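Local coordinates for putative uncharacterized protein (Pseudomonas phage 201phi2-1, PDB 3R4V) that belongs to the phage tubulin-like proteins and is modelled with guanosine-5'-diphosphate in a pocket of its N-terminal part, at residues 236-241 with 261-266. Sequence-based numbering, arbitrary orientation.
Sequences PSKEVA and TDDQIH
Lys238 alone carries the contact for residues 236-241, reaching Asp263 and Gln264 with the end of its chain. It closes the short 3-10 turn 236-238, in which Pro236, with its ring-restricted phi, suits the first position. With CG anti to the carbonyl carbon (chi1 -66°) and a bend at chi3, the long, flexible lysine chain meets that of Gln264 midway. Its NZ forms a salt bridge with Asp263 OD2 at 2.8 Å, approaching from above the carboxylate plane, the two side chains coming from opposite directions; the partly exposed aspartate supplies the negative charge that suits the ammonium group. A weak hydrogen bond of 3.1 Å runs from Lys238 NZ to OE1 of Gln264, a residue whose side chain crosses the lysine at about a right angle. Both bonds lie in the C-terminal domain of the tubulin-like fold and join the loop after strand 228-233 to the start of its antiparallel neighbour 264-270. Gln264 suits its buried position because its amide also donates: NE2 bonds His266 NE2 at 2.8 Å, in the imidazole plane but bent (140°). His266 ND1 in turn bonds Ser231 on the adjacent strand. Farther along, Glu239, its CB directed away from 261-266, forms a salt bridge with Arg185, while Val240 rests on Arg217, which Gln264 also touches.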
loop_
_atom_site.group_PDB
_atom_site.type_symbol
_atom_site.label_atom_id
_atom_site.label_comp_id
_atom_site.label_asym_id
_atom_site.label_seq_id
_atom_site.Cartn_x
_atom_site.Cartn_y
_atom_site.Cartn_z
ATOM N N PRO A 236 5.059 -30.978 -2.945
ATOM C CA PRO A 236 3.940 -31.069 -3.894
ATOM C C PRO A 236 2.889 -32.090 -3.461
ATOM O O PRO A 236 1.788 -32.101 -4.015
ATOM C CB PRO A 236 4.616 -31.503 -5.200
ATOM C CG PRO A 236 5.908 -32.134 -4.776
ATOM C CD PRO A 236 6.339 -31.384 -3.551
ATOM N N SER A 237 3.217 -32.929 -2.482
ATOM C CA SER A 237 2.253 -33.893 -1.968
ATOM C C SER A 237 1.142 -33.209 -1.169
ATOM O O SER A 237 0.074 -33.783 -0.964
ATOM C CB SER A 237 2.947 -34.960 -1.109
ATOM O OG SER A 237 3.113 -34.523 0.229
ATOM N N LYS A 238 1.391 -31.979 -0.732
ATOM C CA LYS A 238 0.442 -31.261 0.117
ATOM C C LYS A 238 -0.543 -30.384 -0.668
ATOM O O LYS A 238 -1.380 -29.695 -0.081
ATOM C CB LYS A 238 1.189 -30.418 1.157
ATOM C CG LYS A 238 1.958 -31.239 2.186
ATOM C CD LYS A 238 2.732 -30.349 3.150
ATOM C CE LYS A 238 1.802 -29.430 3.931
ATOM N NZ LYS A 238 2.546 -28.431 4.756
ATOM N N GLU A 239 -0.448 -30.407 -1.992
ATOM C CA GLU A 239 -1.321 -29.576 -2.809
ATOM C C GLU A 239 -2.776 -30.013 -2.685
ATOM O O GLU A 239 -3.110 -31.152 -2.980
ATOM C CB GLU A 239 -0.894 -29.608 -4.277
ATOM C CG GLU A 239 -1.843 -28.857 -5.202
ATOM C CD GLU A 239 -1.439 -28.953 -6.659
ATOM O OE1 GLU A 239 -0.326 -29.450 -6.935
ATOM O OE2 GLU A 239 -2.232 -28.531 -7.528
ATOM N N VAL A 240 -3.629 -29.094 -2.242
ATOM C CA VAL A 240 -5.060 -29.347 -2.134
ATOM C C VAL A 240 -5.839 -28.206 -2.778
ATOM O O VAL A 240 -5.662 -27.043 -2.417
ATOM C CB VAL A 240 -5.499 -29.492 -0.668
ATOM C CG1 VAL A 240 -7.014 -29.468 -0.565
ATOM C CG2 VAL A 240 -4.935 -30.773 -0.070
ATOM N N ALA A 241 -6.689 -28.540 -3.742
ATOM C CA ALA A 241 -7.477 -27.529 -4.435
ATOM C C ALA A 241 -8.649 -27.086 -3.571
ATOM O O ALA A 241 -9.776 -27.534 -3.765
ATOM C CB ALA A 241 -7.975 -28.070 -5.772
ATOM N N THR A 261 11.056 -19.473 2.471
ATOM C CA THR A 261 10.985 -19.261 3.914
ATOM C C THR A 261 9.960 -20.160 4.605
ATOM O O THR A 261 10.082 -20.448 5.796
ATOM C CB THR A 261 10.638 -17.786 4.229
ATOM O OG1 THR A 261 9.516 -17.376 3.434
ATOM C CG2 THR A 261 11.819 -16.879 3.917
ATOM N N ASP A 262 8.954 -20.593 3.849
ATOM C CA ASP A 262 7.833 -21.360 4.387
ATOM C C ASP A 262 7.489 -22.517 3.459
ATOM O O ASP A 262 7.763 -22.459 2.260
ATOM C CB ASP A 262 6.596 -20.470 4.531
ATOM C CG ASP A 262 6.884 -19.181 5.267
ATOM O OD1 ASP A 262 7.451 -18.252 4.653
ATOM O OD2 ASP A 262 6.535 -19.091 6.458
ATOM N N ASP A 263 6.858 -23.551 4.012
ATOM C CA ASP A 263 6.522 -24.754 3.260
ATOM C C ASP A 263 5.365 -24.549 2.274
ATOM O O ASP A 263 5.282 -25.219 1.246
ATOM C CB ASP A 263 6.200 -25.894 4.228
ATOM C CG ASP A 263 6.031 -27.226 3.527
ATOM O OD1 ASP A 263 7.057 -27.865 3.203
ATOM O OD2 ASP A 263 4.870 -27.639 3.310
ATOM N N GLN A 264 4.458 -23.637 2.598
ATOM C CA GLN A 264 3.404 -23.271 1.659
ATOM C C GLN A 264 2.968 -21.844 1.928
ATOM O O GLN A 264 2.964 -21.394 3.081
ATOM C CB GLN A 264 2.219 -24.236 1.724
ATOM C CG GLN A 264 1.429 -24.191 3.013
ATOM C CD GLN A 264 0.389 -25.297 3.081
ATOM O OE1 GLN A 264 0.726 -26.475 3.243
ATOM N NE2 GLN A 264 -0.874 -24.931 2.944
ATOM N N ILE A 265 2.644 -21.122 0.858
ATOM C CA ILE A 265 2.235 -19.721 0.956
ATOM C C ILE A 265 1.072 -19.535 -0.006
ATOM O O ILE A 265 1.161 -19.960 -1.156
ATOM C CB ILE A 265 3.375 -18.731 0.578
ATOM C CG1 ILE A 265 4.693 -19.122 1.255
ATOM C CG2 ILE A 265 2.989 -17.282 0.937
ATOM C CD1 ILE A 265 5.900 -18.361 0.750
ATOM N N HIS A 266 -0.014 -18.929 0.470
ATOM C CA HIS A 266 -1.201 -18.681 -0.348
ATOM C C HIS A 266 -1.451 -17.200 -0.446
ATOM O O HIS A 266 -1.499 -16.511 0.570
ATOM C CB HIS A 266 -2.423 -19.360 0.272
ATOM C CG HIS A 266 -2.202 -20.812 0.580
ATOM N ND1 HIS A 266 -2.341 -21.804 -0.367
ATOM C CD2 HIS A 266 -1.819 -21.432 1.719
ATOM C CE1 HIS A 266 -2.063 -22.974 0.178
ATOM N NE2 HIS A 266 -1.738 -22.777 1.444
#